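Local coordinates for protein beta-galactosidase (PDB 6Y2K) that probably hydrolyses terminal beta-D-galactosyl residues from beta-galactosides such as lactose, as a cold-active hexameric GH42 enzyme with a TIM-barrel domain, at residues C6-P9 against E10-P13; Y31-V34 against G35-S38; A373-E377 against A378-A382. All coordinates share one frame; numbering follows the deposited sequence.

Contact 1: C6-P9 against E10-P13; sequences CYYP and EHWP
Tyr8 and Pro9 meet Glu10, His11 and Trp12 round a short 3-10 turn in the loop that leaves strand 2-6, the first strand of the TIM barrel. Proline suits the start of such a turn, where its fixed phi fits and an N-H is not needed. Glu10 places CG between its backbone N and carbonyl carbon (chi1 79°) and bends again at chi2, which folds the carboxylate back so that OE1 lies 3.4 Å from Pro9 CD. A water donates to this OE1 and to Tyr7 O, while Glu10 OE2 comes to the edge of the Tyr8 ring, 3.8 Å from CD2. His11 N donates to Tyr8 O (2.9 Å). Its imidazole lays one face on Tyr8 CB, a CH-pi contact with CB 3.5 Å from the ring centroid, and the Tyr8 and His11 rings, nearly parallel, are slid so far apart that they barely overlap. A hydrogen bond between ND1 and Arg353 and an edge-to-face pair with Phe359 help fix the imidazole's rotation. Trp12 N closes the turn on Pro9 O at 3.1 Å. The indole, in cation-pi contact with Arg355, brings CD1 to 3.1 Å from Tyr8 O and to 4.2 Å from Tyr7 CE1.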
loop_
_atom_site.group_PDB
_atom_site.type_symbol
_atom_site.label_atom_id
_atom_site.label_comp_id
_atom_site.label_asym_id
_atom_site.label_seq_id
_atom_site.Cartn_x
_atom_site.Cartn_y
_atom_site.Cartn_z
ATOM N N CYS A 6 11.187 47.370 -1.565
ATOM C CA CYS A 6 12.056 47.461 -2.732
ATOM C C CYS A 6 11.248 48.080 -3.870
ATOM O O CYS A 6 10.145 47.620 -4.170
ATOM C CB CYS A 6 12.566 46.072 -3.126
ATOM S SG CYS A 6 13.480 45.259 -1.804
ATOM N N TYR A 7 11.807 49.117 -4.499
ATOM C CA TYR A 7 11.080 50.007 -5.415
ATOM C C TYR A 7 11.887 50.290 -6.686
ATOM O O TYR A 7 13.118 50.376 -6.642
ATOM C CB TYR A 7 10.793 51.316 -4.669
ATOM C CG TYR A 7 10.016 52.383 -5.417
ATOM C CD1 TYR A 7 8.871 52.076 -6.144
ATOM C CD2 TYR A 7 10.406 53.723 -5.345
ATOM C CE1 TYR A 7 8.152 53.077 -6.802
ATOM C CE2 TYR A 7 9.695 54.722 -5.993
ATOM C CZ TYR A 7 8.572 54.404 -6.718
ATOM O OH TYR A 7 7.876 55.406 -7.357
ATOM N N TYR A 8 11.181 50.418 -7.816
ATOM C CA TYR A 8 11.791 50.662 -9.136
ATOM C C TYR A 8 11.132 51.866 -9.815
ATOM O O TYR A 8 10.322 51.708 -10.718
ATOM C CB TYR A 8 11.740 49.377 -9.979
ATOM C CG TYR A 8 12.509 48.299 -9.242
ATOM C CD1 TYR A 8 11.875 47.502 -8.283
ATOM C CD2 TYR A 8 13.880 48.171 -9.401
ATOM C CE1 TYR A 8 12.576 46.565 -7.551
ATOM C CE2 TYR A 8 14.594 47.230 -8.676
ATOM C CZ TYR A 8 13.929 46.432 -7.753
ATOM O OH TYR A 8 14.616 45.516 -7.025
ATOM N N PRO A 9 11.480 53.090 -9.373
ATOM C CA PRO A 9 10.902 54.287 -10.008
ATOM C C PRO A 9 11.166 54.342 -11.521
ATOM O O PRO A 9 10.302 54.793 -12.277
ATOM C CB PRO A 9 11.586 55.444 -9.281
ATOM C CG PRO A 9 12.825 54.869 -8.713
ATOM C CD PRO A 9 12.516 53.439 -8.392
ATOM N N GLU A 10 12.322 53.828 -11.948
ATOM C CA GLU A 10 12.645 53.718 -13.373
ATOM C C GLU A 10 11.723 52.790 -14.198
ATOM O O GLU A 10 11.768 52.819 -15.439
ATOM C CB GLU A 10 14.136 53.348 -13.574
ATOM C CG GLU A 10 14.519 51.881 -13.367
ATOM C CD GLU A 10 14.859 51.490 -11.938
ATOM O OE1 GLU A 10 14.395 52.142 -10.958
ATOM O OE2 GLU A 10 15.597 50.487 -11.804
ATOM N N HIS A 11 10.909 51.963 -13.538
ATOM C CA HIS A 11 9.906 51.144 -14.237
ATOM C C HIS A 11 8.551 51.815 -14.438
ATOM O O HIS A 11 7.695 51.250 -15.129
ATOM C CB HIS A 11 9.698 49.822 -13.501
ATOM C CG HIS A 11 10.921 48.961 -13.452
ATOM N ND1 HIS A 11 10.963 47.774 -12.759
ATOM C CD2 HIS A 11 12.149 49.121 -13.999
ATOM C CE1 HIS A 11 12.168 47.245 -12.869
ATOM N NE2 HIS A 11 12.905 48.039 -13.624
ATOM N N TRP A 12 8.342 52.988 -13.832
ATOM C CA TRP A 12 7.018 53.637 -13.792
ATOM C C TRP A 12 7.106 55.087 -14.279
ATOM O O TRP A 12 8.123 55.743 -14.065
ATOM C CB TRP A 12 6.419 53.600 -12.366
ATOM C CG TRP A 12 6.476 52.226 -11.744
ATOM C CD1 TRP A 12 7.263 51.837 -10.703
ATOM C CD2 TRP A 12 5.764 51.060 -12.168
ATOM N NE1 TRP A 12 7.081 50.499 -10.440
ATOM C CE2 TRP A 12 6.175 49.994 -11.335
ATOM C CE3 TRP A 12 4.818 50.808 -13.172
ATOM C CZ2 TRP A 12 5.662 48.696 -11.465
ATOM C CZ3 TRP A 12 4.309 49.505 -13.308
ATOM C CH2 TRP A 12 4.727 48.473 -12.446
ATOM N N PRO A 13 6.037 55.596 -14.917
ATOM C CA PRO A 13 6.078 57.016 -15.295
ATOM C C PRO A 13 6.219 57.934 -14.074
ATOM O O PRO A 13 5.732 57.607 -12.994
ATOM C CB PRO A 13 4.746 57.252 -16.025
ATOM C CG PRO A 13 3.892 56.060 -15.748
ATOM C CD PRO A 13 4.781 54.932 -15.306
HETATM O O HOH W 1 15.177 51.114 -8.490
#

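Contact 2: Y31-V34 against G35-S38; sequences YVRV and GEFS
At the C-terminal end of the second barrel strand, 29-34, Arg33 meets Glu36 where the chain enters a type I beta turn, Gly35 to Ser38. Loops at this end of the strands line the active-site mouth of TIM-barrel glycosidases. The two side chains cross at about a right angle, and the carboxylate lies over one face of the guanidinium, offset toward its rim. Arg33 NH2 and Glu36 OE2 are 3.0 Å apart, yet no N-H points at the oxygen, which makes this a salt bridge of charge alone. Two waters bridge the pair: one accepts from Arg33 NE and lies 2.9 Å from Glu36 OE1, the other lies 2.7 Å from Glu36 OE2 and is held weakly by Arg33 NH2. A glutamate fits here because its two oxygens can serve Arg33, the waters and the Tyr8 hydroxyl together. Arg33 NH1 forms a salt bridge with Glu314 on the seventh strand. A long, many-handed arginine suits a place where several polar partners converge in the buried interior. Glycine fits position 35, where phi is positive, because a beta carbon would press on the carbonyl oxygen of Val34. Phe37 meets Trp183 of a neighbouring subunit. Ser38 secures the turn twice from one face of the Gly35 carbonyl, its N 3.2 Å and its OG 2.7 Å from Gly35 O.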
loop_
_atom_site.group_PDB
_atom_site.type_symbol
_atom_site.label_atom_id
_atom_site.label_comp_id
_atom_site.label_asym_id
_atom_site.label_seq_id
_atom_site.Cartn_x
_atom_site.Cartn_y
_atom_site.Cartn_z
ATOM N N TYR A 31 11.488 52.714 5.052
ATOM C CA TYR A 31 12.695 52.574 4.232
ATOM C C TYR A 31 12.337 52.106 2.826
ATOM O O TYR A 31 11.425 51.306 2.644
ATOM C CB TYR A 31 13.665 51.560 4.841
ATOM C CG TYR A 31 14.440 52.074 6.019
ATOM C CD1 TYR A 31 13.815 52.265 7.248
ATOM C CD2 TYR A 31 15.801 52.355 5.921
ATOM C CE1 TYR A 31 14.516 52.736 8.344
ATOM C CE2 TYR A 31 16.518 52.822 7.013
ATOM C CZ TYR A 31 15.868 53.015 8.222
ATOM O OH TYR A 31 16.554 53.475 9.324
ATOM N N VAL A 32 13.074 52.604 1.835
ATOM C CA VAL A 32 12.837 52.260 0.434
ATOM C C VAL A 32 14.167 52.002 -0.264
ATOM O O VAL A 32 15.063 52.854 -0.213
ATOM C CB VAL A 32 12.091 53.391 -0.304
ATOM C CG1 VAL A 32 11.790 52.993 -1.751
ATOM C CG2 VAL A 32 10.808 53.753 0.432
ATOM N N ARG A 33 14.298 50.845 -0.922
ATOM C CA ARG A 33 15.502 50.542 -1.698
ATOM C C ARG A 33 15.286 50.893 -3.174
ATOM O O ARG A 33 14.240 50.589 -3.745
ATOM C CB ARG A 33 15.915 49.076 -1.553
ATOM C CG ARG A 33 17.295 48.780 -2.121
ATOM C CD ARG A 33 17.571 47.293 -2.242
ATOM N NE ARG A 33 16.666 46.647 -3.191
ATOM C CZ ARG A 33 16.630 45.338 -3.434
ATOM N NH1 ARG A 33 17.463 44.502 -2.816
ATOM N NH2 ARG A 33 15.750 44.862 -4.312
ATOM N N VAL A 34 16.270 51.565 -3.775
ATOM C CA VAL A 34 16.268 51.845 -5.217
ATOM C C VAL A 34 17.666 51.706 -5.834
ATOM O O VAL A 34 18.674 51.787 -5.128
ATOM C CB VAL A 34 15.732 53.268 -5.546
ATOM C CG1 VAL A 34 14.342 53.480 -4.955
ATOM C CG2 VAL A 34 16.690 54.352 -5.077
ATOM N N GLY A 35 17.703 51.488 -7.152
ATOM C CA GLY A 35 18.906 51.735 -7.965
ATOM C C GLY A 35 19.784 50.576 -8.427
ATOM O O GLY A 35 20.584 50.757 -9.354
ATOM N N GLU A 36 19.642 49.396 -7.822
ATOM C CA GLU A 36 20.599 48.290 -8.062
ATOM C C GLU A 36 20.574 47.660 -9.469
ATOM O O GLU A 36 21.525 46.970 -9.839
ATOM C CB GLU A 36 20.504 47.206 -6.962
ATOM C CG GLU A 36 19.409 46.136 -7.099
ATOM C CD GLU A 36 17.984 46.621 -6.846
ATOM O OE1 GLU A 36 17.745 47.838 -6.620
ATOM O OE2 GLU A 36 17.078 45.758 -6.879
ATOM N N PHE A 37 19.507 47.869 -10.243
ATOM C CA PHE A 37 19.456 47.382 -11.629
ATOM C C PHE A 37 19.404 48.500 -12.681
ATOM O O PHE A 37 19.002 48.251 -13.825
ATOM C CB PHE A 37 18.255 46.438 -11.823
ATOM C CG PHE A 37 18.276 45.213 -10.938
ATOM C CD1 PHE A 37 19.370 44.359 -10.923
ATOM C CD2 PHE A 37 17.167 44.879 -10.170
ATOM C CE1 PHE A 37 19.383 43.221 -10.124
ATOM C CE2 PHE A 37 17.165 43.734 -9.390
ATOM C CZ PHE A 37 18.272 42.905 -9.363
ATOM N N SER A 38 19.857 49.706 -12.324
ATOM C CA SER A 38 19.604 50.912 -13.143
ATOM C C SER A 38 20.755 51.367 -14.067
ATOM O O SER A 38 20.649 52.424 -14.682
ATOM C CB SER A 38 19.152 52.080 -12.232
ATOM O OG SER A 38 20.184 52.507 -11.350
HETATM O O HOH W 2 15.278 48.210 -5.221
HETATM O O HOH W 3 17.040 43.130 -6.188
#

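Contact 3: A373-E377 against A378-A382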
loop_
_atom_site.group_PDB
_atom_site.type_symbol
_atom_site.label_atom_id
_atom_site.label_comp_id
_atom_site.label_asym_id
_atom_site.label_seq_id
_atom_site.Cartn_x
_atom_site.Cartn_y
_atom_site.Cartn_z
ATOM N N ALA A 373 -1.670 48.935 -10.142
ATOM C CA ALA A 373 -1.526 49.808 -8.970
ATOM C C ALA A 373 -2.613 49.683 -7.878
ATOM O O ALA A 373 -2.575 50.435 -6.905
ATOM C CB ALA A 373 -1.333 51.265 -9.387
ATOM N N GLN A 374 -3.556 48.743 -8.014
ATOM C CA GLN A 374 -4.483 48.430 -6.914
ATOM C C GLN A 374 -3.746 47.574 -5.878
ATOM O O GLN A 374 -2.818 46.831 -6.231
ATOM C CB GLN A 374 -5.719 47.688 -7.429
ATOM C CG GLN A 374 -6.603 48.509 -8.359
ATOM C CD GLN A 374 -7.187 49.737 -7.672
ATOM O OE1 GLN A 374 -7.026 50.855 -8.148
ATOM N NE2 GLN A 374 -7.850 49.533 -6.539
ATOM N N GLU A 375 -4.153 47.683 -4.614
ATOM C CA GLU A 375 -3.493 46.953 -3.524
ATOM C C GLU A 375 -3.683 45.435 -3.666
ATOM O O GLU A 375 -4.747 44.964 -4.084
ATOM C CB GLU A 375 -3.980 47.427 -2.141
ATOM C CG GLU A 375 -3.388 48.764 -1.703
ATOM C CD GLU A 375 -3.702 49.140 -0.252
ATOM O OE1 GLU A 375 -4.595 48.526 0.359
ATOM O OE2 GLU A 375 -3.040 50.052 0.296
ATOM N N ALA A 376 -2.620 44.697 -3.365
ATOM C CA ALA A 376 -2.659 43.248 -3.247
ATOM C C ALA A 376 -2.637 42.907 -1.762
ATOM O O ALA A 376 -2.583 43.799 -0.919
ATOM C CB ALA A 376 -1.466 42.626 -3.967
ATOM N N GLU A 377 -2.639 41.615 -1.455
ATOM C CA GLU A 377 -2.828 41.132 -0.083
ATOM C C GLU A 377 -1.780 41.646 0.916
ATOM O O GLU A 377 -2.117 41.958 2.064
ATOM C CB GLU A 377 -2.887 39.592 -0.069
ATOM C CG GLU A 377 -4.223 39.001 -0.540
ATOM C CD GLU A 377 -4.508 39.082 -2.048
ATOM O OE1 GLU A 377 -3.675 39.561 -2.864
ATOM O OE2 GLU A 377 -5.614 38.646 -2.431
ATOM N N ALA A 378 -0.523 41.752 0.488
ATOM C CA ALA A 378 0.549 42.188 1.396
ATOM C C ALA A 378 0.399 43.618 1.923
ATOM O O ALA A 378 0.909 43.926 3.003
ATOM C CB ALA A 378 1.915 42.027 0.750
ATOM N N ALA A 379 -0.287 44.482 1.176
ATOM C CA ALA A 379 -0.457 45.871 1.600
ATOM C C ALA A 379 -1.255 45.959 2.902
ATOM O O ALA A 379 -0.872 46.681 3.826
ATOM C CB ALA A 379 -1.109 46.695 0.500
ATOM N N LYS A 380 -2.328 45.177 2.993
ATOM C CA LYS A 380 -3.168 45.143 4.191
ATOM C C LYS A 380 -2.451 44.473 5.370
ATOM O O LYS A 380 -2.554 44.950 6.504
ATOM C CB LYS A 380 -4.488 44.425 3.911
ATOM C CG LYS A 380 -5.397 45.140 2.906
ATOM C CD LYS A 380 -5.124 44.732 1.453
ATOM C CE LYS A 380 -6.270 45.144 0.529
ATOM N NZ LYS A 380 -6.417 46.618 0.385
ATOM N N GLU A 381 -1.716 43.388 5.100
ATOM C CA GLU A 381 -0.972 42.678 6.157
ATOM C C GLU A 381 0.171 43.525 6.728
ATOM O O GLU A 381 0.385 43.536 7.945
ATOM C CB GLU A 381 -0.464 41.309 5.664
ATOM C CG GLU A 381 -1.603 40.364 5.271
ATOM C CD GLU A 381 -1.207 38.897 5.087
ATOM O OE1 GLU A 381 -0.219 38.440 5.688
ATOM O OE2 GLU A 381 -1.921 38.182 4.342
ATOM N N ALA A 382 0.893 44.226 5.849
ATOM C CA ALA A 382 1.944 45.163 6.259
ATOM C C ALA A 382 1.388 46.290 7.135
ATOM O O ALA A 382 1.969 46.620 8.173
ATOM C CB ALA A 382 2.650 45.749 5.041
#
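Glu375 and Lys380 form the charged part of this contact, a salt bridge between the loop approaching helix 377-395 and the first turn of that helix. Lys380 NZ donates to Glu375 OE1 at 2.6 Å, a short bond that uses the anti lone pair of the oxygen. The side chains cross obliquely. Glu375 reaches out nearly straight beyond CG, whereas Lys380 bends at chi2 (89°) and again at chi4 (67°), bringing its ammonium back towards the loop. The other carboxylate oxygen, OE2, is bonded to His23, so both oxygens have a partner and the rotation of the group is restrained.

Close van der Waals contacts lie alongside the ion pair. Ala379 CB sits 3.6 Å from Glu375 CD, and the small methyl group lets the glutamate chain lie close to the helix. Lys380 contributes its aliphatic part, with CD 3.6 Å from Ala376 O.

Backbone bonds draw the chain into helical form. Ala379 N donates to Ala376 O at 3.2 Å. Glu377 O receives two weak bonds, from Lys380 N and from Glu381 N, each 3.4 Å long, before Ala382 N makes a firmer bond to Ala378 O at 2.9 Å.

The other two acids find their polar partners outside the contact. Glu377 OE2 is hydrogen-bonded to Gln552 of a neighbouring subunit, which ties this turn to the hexamer, while Glu381 takes backbone N-H groups of Gly332 and Arg335. Acidic side chains near a helix start probably also gain from the positive end of its dipole. Together these features are those of a helix N-terminus, here opening the helix that follows the eighth strand, 348-352, in a beta/alpha barrel.

Contacts 1 and 2 are neighbours at the C-terminal ends of the first two barrel strands, their centres 9 Å apart. They join directly: Tyr8 OH lies 2.5 Å from Glu36 OE2, a probable hydrogen bond, and Tyr7 N is 2.9 Å from Arg33 O. Glu314 lies on the seventh strand, where clan GH-A glycosidases carry a catalytic glutamate, so both contacts probably border the active site. Contact 3 stands apart, its centre about 17 Å from that of contact 1 and about 20 Å from that of contact 2. All three have residues touching a neighbouring subunit, as suits an enzyme working as a hexamer.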